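Local atomic coordinates of serine protease pet (Escherichia coli, PDB entry 4OM9), a protein that acts as a secreted autotransporter enterotoxin of enteroaggregative strains, a serine protease whose host target is probably the cytoskeletal protein alpha-fodrin. Residues Val191-Asp196 with Gln238-Thr243; Ile397-Gly402 with Ile422-Asn427; Ala444-Gly449 with Lys627-Ala632. All blocks are in the same frame, centred on the assembly; numbering follows the deposited sequence.

The same job, holding distant parts of one chain together, is done in three ways here. Contact 1 pairs antiparallel strands of the protease domain, and its centre is 36 Å from the centres of the other two. Contact 2 joins parallel strands on successive turns of the beta-helix, and contact 3 packs a remote segment against the next turn. All three are largely buried. Contacts 2 and 3 touch, since strands 422-424 and 444-445 are neighbours in one sheet. Their chemistry differs: contact 1 adds a salt bridge and a CH-pi contact to its backbone ladder, contact 2 packs apolar side chains, aliphatic and aromatic, beside its ladder, and contact 3 has no hydrogen bond between its segments.

Contact 1 (Val191-Asp196 with Gln238-Thr243); sequences VEYEND and QKTYVT
Tyr193 and Thr240 face each other at a hydrogen-bonded pair of the antiparallel ladder between strands 191-195 and 239-243. Each backbone N donates to the other residue's carbonyl, Tyr193 N to Thr240 O and Thr240 N to Tyr193 O, both at 2.8 Å. Above this pair Thr240 CB sits over the centre of the Tyr193 ring, 3.7 Å from its centroid and 13° off the normal, a CH-pi contact. The ring is placed there because Tyr193 CG stands between its own backbone N and carbonyl carbon (chi1 81°). Further along, Tyr193 CD2 meets Val242 CG2 at 4.0 Å. The polar ends find partners beyond the ladder: Tyr193 OH bonds to Arg149, and Thr240 OG1 to Thr203.

The opposite face of the sheet is charged. Glu192 reaches out with an extended chain alongside the Tyr241 ring, its carboxylate plane turned nearly perpendicular to it, while Glu192 OE1 rests 3.4 Å from Lys239 CD and bonds to Thr179. Lys239 bends at chi2 and chi4, so that Lys239 NZ lies 3.1 Å from Glu194 OE2 in a salt bridge, approaching on the anti side and 30° out of the carboxylate plane. Thr237 O also holds this ammonium group, and His177 bonds to the other oxygen of Glu194.

Paired strands of this kind are consistent with a beta-barrel of the chymotrypsin-like fold of clan PA. At the end of the ladder water 1 extends the pairing, accepting from Asn195 N and donating to Gln238 O. The chemistry implies a two-sided sheet: one face is held by aromatic and aliphatic packing, and on the other a single lysine probably offsets part of the negative charge of two glutamates.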
loop_
_atom_site.group_PDB
_atom_site.type_symbol
_atom_site.label_atom_id
_atom_site.label_comp_id
_atom_site.label_asym_id
_atom_site.label_seq_id
_atom_site.Cartn_x
_atom_site.Cartn_y
_atom_site.Cartn_z
ATOM N N VAL A 191 -18.471 39.266 -1.012
ATOM C CA VAL A 191 -17.141 38.981 -1.513
ATOM C C VAL A 191 -17.227 38.609 -2.979
ATOM O O VAL A 191 -18.105 37.865 -3.403
ATOM C CB VAL A 191 -16.472 37.878 -0.702
ATOM C CG1 VAL A 191 -15.178 37.400 -1.372
ATOM C CG2 VAL A 191 -16.196 38.382 0.695
ATOM N N GLU A 192 -16.319 39.179 -3.763
ATOM C CA GLU A 192 -16.323 38.996 -5.201
ATOM C C GLU A 192 -15.069 38.253 -5.599
ATOM O O GLU A 192 -13.979 38.557 -5.109
ATOM C CB GLU A 192 -16.409 40.349 -5.917
ATOM C CG GLU A 192 -16.330 40.280 -7.445
ATOM C CD GLU A 192 -16.114 41.670 -8.074
ATOM O OE1 GLU A 192 -14.944 42.035 -8.306
ATOM O OE2 GLU A 192 -17.103 42.392 -8.324
ATOM N N TYR A 193 -15.213 37.251 -6.460
ATOM C CA TYR A 193 -14.023 36.559 -6.919
ATOM C C TYR A 193 -14.026 36.346 -8.421
ATOM O O TYR A 193 -15.053 36.482 -9.099
ATOM C CB TYR A 193 -13.824 35.224 -6.162
ATOM C CG TYR A 193 -14.597 33.962 -6.580
ATOM C CD1 TYR A 193 -14.501 33.440 -7.868
ATOM C CD2 TYR A 193 -15.317 33.226 -5.638
ATOM C CE1 TYR A 193 -15.148 32.267 -8.230
ATOM C CE2 TYR A 193 -15.975 32.034 -5.987
ATOM C CZ TYR A 193 -15.881 31.566 -7.291
ATOM O OH TYR A 193 -16.513 30.409 -7.687
ATOM N N GLU A 194 -12.836 36.025 -8.914
ATOM C CA GLU A 194 -12.598 35.700 -10.303
ATOM C C GLU A 194 -11.825 34.378 -10.340
ATOM O O GLU A 194 -10.936 34.149 -9.511
ATOM C CB GLU A 194 -11.820 36.825 -10.983
ATOM C CG GLU A 194 -11.447 36.595 -12.439
ATOM C CD GLU A 194 -10.627 37.754 -13.001
ATOM O OE1 GLU A 194 -9.384 37.705 -12.891
ATOM O OE2 GLU A 194 -11.227 38.716 -13.535
ATOM N N ASN A 195 -12.175 33.505 -11.278
ATOM C CA ASN A 195 -11.471 32.231 -11.397
ATOM C C ASN A 195 -10.063 32.363 -11.956
ATOM O O ASN A 195 -9.731 33.355 -12.610
ATOM C CB ASN A 195 -12.259 31.277 -12.270
ATOM C CG ASN A 195 -13.438 30.710 -11.557
ATOM O OD1 ASN A 195 -13.350 29.639 -10.938
ATOM N ND2 ASN A 195 -14.547 31.425 -11.605
ATOM N N ASP A 196 -9.238 31.364 -11.666
ATOM C CA ASP A 196 -7.956 31.206 -12.345
ATOM C C ASP A 196 -8.208 31.124 -13.849
ATOM O O ASP A 196 -9.167 30.477 -14.288
ATOM C CB ASP A 196 -7.242 29.943 -11.837
ATOM C CG ASP A 196 -5.860 29.763 -12.437
ATOM O OD1 ASP A 196 -4.924 30.383 -11.901
ATOM O OD2 ASP A 196 -5.712 28.997 -13.421
ATOM N N GLN A 238 -15.609 36.479 -15.679
ATOM C CA GLN A 238 -16.837 36.300 -14.901
ATOM C C GLN A 238 -16.537 36.480 -13.424
ATOM O O GLN A 238 -15.552 35.954 -12.911
ATOM C CB GLN A 238 -17.442 34.915 -15.143
ATOM C CG GLN A 238 -18.737 34.637 -14.369
ATOM C CD GLN A 238 -18.961 33.146 -14.116
ATOM O OE1 GLN A 238 -18.199 32.518 -13.384
ATOM N NE2 GLN A 238 -19.996 32.575 -14.732
ATOM N N LYS A 239 -17.354 37.273 -12.756
ATOM C CA LYS A 239 -17.188 37.482 -11.341
ATOM C C LYS A 239 -18.217 36.636 -10.588
ATOM O O LYS A 239 -19.354 36.443 -11.063
ATOM C CB LYS A 239 -17.349 38.966 -11.005
ATOM C CG LYS A 239 -16.358 39.908 -11.686
ATOM C CD LYS A 239 -15.009 39.890 -10.953
ATOM C CE LYS A 239 -13.973 40.855 -11.528
ATOM N NZ LYS A 239 -13.611 40.536 -12.930
ATOM N N THR A 240 -17.842 36.141 -9.413
ATOM C CA THR A 240 -18.811 35.470 -8.554
ATOM C C THR A 240 -18.942 36.166 -7.199
ATOM O O THR A 240 -17.958 36.596 -6.608
ATOM C CB THR A 240 -18.436 33.993 -8.338
ATOM O OG1 THR A 240 -18.372 33.337 -9.608
ATOM C CG2 THR A 240 -19.476 33.309 -7.479
ATOM N N TYR A 241 -20.160 36.273 -6.701
ATOM C CA TYR A 241 -20.355 36.900 -5.414
ATOM C C TYR A 241 -20.684 35.859 -4.364
ATOM O O TYR A 241 -21.499 34.972 -4.587
ATOM C CB TYR A 241 -21.449 37.966 -5.503
ATOM C CG TYR A 241 -21.077 39.000 -6.521
ATOM C CD1 TYR A 241 -21.266 38.752 -7.877
ATOM C CD2 TYR A 241 -20.479 40.192 -6.147
ATOM C CE1 TYR A 241 -20.907 39.667 -8.823
ATOM C CE2 TYR A 241 -20.109 41.118 -7.100
ATOM C CZ TYR A 241 -20.334 40.845 -8.434
ATOM O OH TYR A 241 -19.976 41.743 -9.414
ATOM N N VAL A 242 -20.005 35.980 -3.230
ATOM C CA VAL A 242 -20.223 35.113 -2.097
ATOM C C VAL A 242 -20.868 35.851 -0.933
ATOM O O VAL A 242 -20.356 36.877 -0.469
ATOM C CB VAL A 242 -18.917 34.502 -1.605
ATOM C CG1 VAL A 242 -19.213 33.398 -0.598
ATOM C CG2 VAL A 242 -18.091 33.978 -2.788
ATOM N N THR A 243 -21.990 35.318 -0.460
ATOM C CA THR A 243 -22.584 35.788 0.790
ATOM C C THR A 243 -21.686 35.355 1.933
ATOM O O THR A 243 -21.506 34.170 2.156
ATOM C CB THR A 243 -24.007 35.238 0.987
ATOM O OG1 THR A 243 -24.867 35.822 0.003
ATOM C CG2 THR A 243 -24.538 35.548 2.389
HETATM O O HOH W 1 -13.911 33.813 -13.607
#

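Contact 2 (Ile397-Gly402 with Ile422-Asn427); sequences IYVAGG and IFFTEN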
loop_
_atom_site.group_PDB
_atom_site.type_symbol
_atom_site.label_atom_id
_atom_site.label_comp_id
_atom_site.label_asym_id
_atom_site.label_seq_id
_atom_site.Cartn_x
_atom_site.Cartn_y
_atom_site.Cartn_z
ATOM N N ILE A 397 -25.044 -2.115 10.905
ATOM C CA ILE A 397 -24.272 -0.941 11.279
ATOM C C ILE A 397 -23.622 -0.248 10.068
ATOM O O ILE A 397 -23.023 -0.911 9.204
ATOM C CB ILE A 397 -23.192 -1.313 12.293
ATOM C CG1 ILE A 397 -23.842 -1.875 13.552
ATOM C CG2 ILE A 397 -22.312 -0.101 12.620
ATOM C CD1 ILE A 397 -22.888 -2.535 14.503
ATOM N N TYR A 398 -23.743 1.082 10.016
ATOM C CA TYR A 398 -23.145 1.906 8.963
ATOM C C TYR A 398 -22.133 2.838 9.596
ATOM O O TYR A 398 -22.461 3.613 10.491
ATOM C CB TYR A 398 -24.233 2.657 8.211
ATOM C CG TYR A 398 -23.888 3.845 7.311
ATOM C CD1 TYR A 398 -23.852 5.136 7.829
ATOM C CD2 TYR A 398 -23.739 3.687 5.922
ATOM C CE1 TYR A 398 -23.624 6.231 7.009
ATOM C CE2 TYR A 398 -23.487 4.779 5.086
ATOM C CZ TYR A 398 -23.438 6.054 5.645
ATOM O OH TYR A 398 -23.227 7.167 4.876
ATOM N N VAL A 399 -20.881 2.697 9.167
ATOM C CA VAL A 399 -19.774 3.463 9.712
ATOM C C VAL A 399 -19.299 4.448 8.656
ATOM O O VAL A 399 -18.896 4.043 7.557
ATOM C CB VAL A 399 -18.636 2.548 10.140
ATOM C CG1 VAL A 399 -17.564 3.314 10.909
ATOM C CG2 VAL A 399 -19.202 1.399 10.977
ATOM N N ALA A 400 -19.366 5.735 8.974
ATOM C CA ALA A 400 -19.013 6.765 8.000
ATOM C C ALA A 400 -18.066 7.838 8.540
ATOM O O ALA A 400 -18.058 8.148 9.737
ATOM C CB ALA A 400 -20.282 7.428 7.465
ATOM N N GLY A 401 -17.238 8.378 7.646
ATOM C CA GLY A 401 -16.660 9.693 7.861
ATOM C C GLY A 401 -15.262 9.724 8.419
ATOM O O GLY A 401 -14.604 10.770 8.402
ATOM N N GLY A 402 -14.816 8.599 8.960
ATOM C CA GLY A 402 -13.425 8.484 9.382
ATOM C C GLY A 402 -13.126 8.162 10.837
ATOM O O GLY A 402 -12.425 7.199 11.127
ATOM N N ILE A 422 -22.230 -5.097 9.063
ATOM C CA ILE A 422 -21.541 -3.829 9.230
ATOM C C ILE A 422 -20.931 -3.356 7.897
ATOM O O ILE A 422 -20.476 -4.141 7.047
ATOM C CB ILE A 422 -20.481 -3.918 10.365
ATOM C CG1 ILE A 422 -19.834 -2.547 10.615
ATOM C CG2 ILE A 422 -19.456 -5.029 10.103
ATOM C CD1 ILE A 422 -19.153 -2.407 11.962
ATOM N N PHE A 423 -20.996 -2.051 7.696
ATOM C CA PHE A 423 -20.737 -1.450 6.400
ATOM C C PHE A 423 -20.002 -0.163 6.670
ATOM O O PHE A 423 -20.365 0.579 7.581
ATOM C CB PHE A 423 -22.041 -1.207 5.622
ATOM C CG PHE A 423 -22.881 -2.448 5.456
ATOM C CD1 PHE A 423 -23.727 -2.879 6.479
ATOM C CD2 PHE A 423 -22.809 -3.201 4.287
ATOM C CE1 PHE A 423 -24.476 -4.046 6.341
ATOM C CE2 PHE A 423 -23.556 -4.365 4.140
ATOM C CZ PHE A 423 -24.389 -4.785 5.165
ATOM N N PHE A 424 -18.948 0.076 5.894
ATOM C CA PHE A 424 -18.087 1.220 6.084
ATOM C C PHE A 424 -18.068 2.013 4.798
ATOM O O PHE A 424 -17.512 1.522 3.825
ATOM C CB PHE A 424 -16.659 0.798 6.421
ATOM C CG PHE A 424 -16.538 -0.275 7.486
ATOM C CD1 PHE A 424 -16.758 -1.607 7.183
ATOM C CD2 PHE A 424 -16.120 0.049 8.767
ATOM C CE1 PHE A 424 -16.636 -2.589 8.163
ATOM C CE2 PHE A 424 -15.971 -0.935 9.748
ATOM C CZ PHE A 424 -16.243 -2.248 9.454
ATOM N N THR A 425 -18.684 3.207 4.764
ATOM C CA THR A 425 -18.556 4.058 3.582
ATOM C C THR A 425 -17.262 4.817 3.587
ATOM O O THR A 425 -16.345 4.504 4.333
ATOM C CB THR A 425 -19.624 5.155 3.445
ATOM O OG1 THR A 425 -20.370 5.287 4.651
ATOM C CG2 THR A 425 -20.518 4.941 2.248
ATOM N N GLU A 426 -17.272 5.876 2.780
ATOM C CA GLU A 426 -16.149 6.764 2.547
ATOM C C GLU A 426 -15.496 7.145 3.865
ATOM O O GLU A 426 -16.182 7.578 4.798
ATOM C CB GLU A 426 -16.626 8.016 1.782
ATOM C CG GLU A 426 -15.517 8.845 1.115
ATOM C CD GLU A 426 -16.060 10.085 0.383
ATOM O OE1 GLU A 426 -15.950 10.137 -0.858
ATOM O OE2 GLU A 426 -16.599 11.003 1.052
ATOM N N ASN A 427 -14.185 6.925 3.933
ATOM C CA ASN A 427 -13.330 7.244 5.084
ATOM C C ASN A 427 -13.494 6.276 6.248
ATOM O O ASN A 427 -12.668 6.255 7.164
ATOM C CB ASN A 427 -13.557 8.683 5.550
ATOM C CG ASN A 427 -13.076 9.714 4.518
ATOM O OD1 ASN A 427 -12.080 9.500 3.822
ATOM N ND2 ASN A 427 -13.791 10.825 4.414
#
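This is a buried parallel strand pairing, in which Ile397, Tyr398 and Val399 lie level with Ile422, Phe423 and Phe424 on adjoining strands of a nine-stranded parallel sheet. The backbone bonds zigzag between the strands: Phe423 N donates to Ile397 O, and Val399 N to Phe423 O at 2.7 Å. Thr425 N then donates to Val399 O at 2.9 Å. The axes of the two short strands approach to 4.6 Å and are inclined by 17°.

Such a level register, with side chains on the same face lying one above the other, belongs to the right-handed parallel beta-helix of autotransporter passenger domains, where each strand comes from a successive turn. Ile397, Val399, Ile422 and Phe424 share one face of this sheet. There Ile422 CD1 reaches Val399 CG2 at 3.9 Å, its carbon chain carried along by CG1 lying opposite the backbone N (chi1 -175°). Phe424 lies beside Val399 and points the same way, with Phe424 CD2 3.8 Å from Val399 CB.

On the other face the Phe423 ring turns its edge to Ile397 O, which is 3.4 Å from Phe423 CD1 and near the ring plane. Thr425 OG1 comes within 3.2 Å of Tyr398 CE2 and makes a weak hydrogen bond to Val399 O. The phenol oxygen of Tyr398 is held by Glu113 and by Ser87 N, while Lys380 forms a cation-pi contact with its ring. Past the strands one more backbone bond joins the loops, Gly401 N donating to Glu426 O at 3.1 Å, and Asn427 CB packs on the Gly401 backbone.

Contact 3 (Ala444-Gly449 with Lys627-Ala632); sequences AATDSG and KNITGA
Thr446 pushes its methyl group into the bend at Asn628 and Ile629, and that one carbon makes most of the contact. Thr446 CG2 is 3.3 Å from Asn628 CB and 3.4 Å from Ile629 CG1, a tight fit for aliphatic atoms. In Thr446, OG1 lies between the backbone N and the carbonyl carbon (chi1 65°), which leaves CG2 opposite the carbonyl carbon and directed at Asn628. The Thr446 and Asn628 side chains slide past each other in opposite directions, bringing Asn628 OD1 to 3.2 Å from Thr446 CA. Ile629 CD1 extends the packing to Ala444 O at 3.8 Å. No hydrogen bond joins the two segments themselves, and the contact between them is van der Waals packing.

A second shell fixes both partners. Asn628 ND2, the side-chain nitrogen, donates to Arg637 O and Asp622 OD2, which restrains the rotation of the side chain. Thr446 is held through its backbone by Phe424 and by Gly626, just beside the contact. Asp447 OD1 accepts from Gly449 N at 2.7 Å in an Asx turn, and its other carboxylate oxygen bonds to Asn427 N on the preceding turn of the beta-helix.

The segment 627-632 thus lies against the short, weakly bonded strand at about 444-445, which follows 422-424 in the parallel sheet. Ile629 also packs on Phe423 of strand 422-424, and Phe636 of strand 635-636, antiparallel to 629-630, touches Ala444, Asn628 and Ile629.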
loop_
_atom_site.group_PDB
_atom_site.type_symbol
_atom_site.label_atom_id
_atom_site.label_comp_id
_atom_site.label_asym_id
_atom_site.label_seq_id
_atom_site.Cartn_x
_atom_site.Cartn_y
_atom_site.Cartn_z
ATOM N N ALA A 444 -17.552 -5.529 4.219
ATOM C CA ALA A 444 -18.064 -4.490 3.337
ATOM C C ALA A 444 -17.428 -3.120 3.612
ATOM O O ALA A 444 -18.020 -2.255 4.283
ATOM C CB ALA A 444 -19.565 -4.403 3.444
ATOM N N ALA A 445 -16.230 -2.931 3.046
ATOM C CA ALA A 445 -15.417 -1.742 3.253
ATOM C C ALA A 445 -15.216 -1.091 1.918
ATOM O O ALA A 445 -14.936 -1.810 0.965
ATOM C CB ALA A 445 -14.086 -2.120 3.881
ATOM N N THR A 446 -15.382 0.238 1.807
ATOM C CA THR A 446 -15.160 0.883 0.504
ATOM C C THR A 446 -13.733 1.334 0.318
ATOM O O THR A 446 -13.272 1.407 -0.795
ATOM C CB THR A 446 -16.075 2.121 0.245
ATOM O OG1 THR A 446 -15.774 3.185 1.168
ATOM C CG2 THR A 446 -17.467 1.748 0.445
ATOM N N ASP A 447 -13.036 1.639 1.400
ATOM C CA ASP A 447 -11.694 2.178 1.266
ATOM C C ASP A 447 -10.809 1.942 2.483
ATOM O O ASP A 447 -11.252 1.474 3.513
ATOM C CB ASP A 447 -11.749 3.696 0.955
ATOM C CG ASP A 447 -12.401 4.517 2.084
ATOM O OD1 ASP A 447 -12.105 4.251 3.268
ATOM O OD2 ASP A 447 -13.178 5.455 1.785
ATOM N N SER A 448 -9.557 2.342 2.358
ATOM C CA SER A 448 -8.563 2.085 3.378
ATOM C C SER A 448 -8.667 3.026 4.551
ATOM O O SER A 448 -7.745 3.099 5.367
ATOM C CB SER A 448 -7.168 2.184 2.772
ATOM O OG SER A 448 -7.010 3.430 2.150
ATOM N N GLY A 449 -9.765 3.778 4.616
ATOM C CA GLY A 449 -10.118 4.495 5.827
ATOM C C GLY A 449 -10.607 3.520 6.900
ATOM O O GLY A 449 -10.616 3.851 8.087
ATOM N N LYS A 627 -16.736 3.605 -3.741
ATOM C CA LYS A 627 -18.191 3.812 -3.715
ATOM C C LYS A 627 -18.945 2.476 -3.607
ATOM O O LYS A 627 -19.890 2.209 -4.358
ATOM C CB LYS A 627 -18.639 4.604 -4.960
ATOM C CG LYS A 627 -18.165 4.054 -6.286
ATOM C CD LYS A 627 -18.023 5.169 -7.318
ATOM C CE LYS A 627 -19.198 5.211 -8.282
ATOM N NZ LYS A 627 -19.075 6.369 -9.238
ATOM N N ASN A 628 -18.508 1.635 -2.671
ATOM C CA ASN A 628 -19.053 0.291 -2.517
ATOM C C ASN A 628 -20.359 0.223 -1.708
ATOM O O ASN A 628 -21.100 -0.755 -1.800
ATOM C CB ASN A 628 -18.016 -0.615 -1.848
ATOM C CG ASN A 628 -16.763 -0.804 -2.693
ATOM O OD1 ASN A 628 -15.715 -0.242 -2.389
ATOM N ND2 ASN A 628 -16.866 -1.616 -3.744
ATOM N N ILE A 629 -20.635 1.246 -0.906
ATOM C CA ILE A 629 -21.845 1.235 -0.113
ATOM C C ILE A 629 -23.018 1.893 -0.843
ATOM O O ILE A 629 -22.885 3.011 -1.387
ATOM C CB ILE A 629 -21.641 1.940 1.235
ATOM C CG1 ILE A 629 -20.426 1.363 1.979
ATOM C CG2 ILE A 629 -22.913 1.856 2.081
ATOM C CD1 ILE A 629 -20.445 -0.157 2.159
ATOM N N THR A 630 -24.163 1.203 -0.842
ATOM C CA THR A 630 -25.347 1.663 -1.572
ATOM C C THR A 630 -26.599 1.740 -0.715
ATOM O O THR A 630 -26.542 1.584 0.507
ATOM C CB THR A 630 -25.637 0.766 -2.757
ATOM O OG1 THR A 630 -25.693 -0.590 -2.316
ATOM C CG2 THR A 630 -24.517 0.888 -3.784
ATOM N N GLY A 631 -27.730 2.020 -1.360
ATOM C CA GLY A 631 -29.003 2.143 -0.663
ATOM C C GLY A 631 -29.014 3.096 0.519
ATOM O O GLY A 631 -28.604 4.247 0.424
ATOM N N ALA A 632 -29.492 2.601 1.645
ATOM C CA ALA A 632 -29.510 3.336 2.892
ATOM C C ALA A 632 -28.198 3.187 3.633
ATOM O O ALA A 632 -28.070 3.653 4.759
ATOM C CB ALA A 632 -30.644 2.845 3.758
#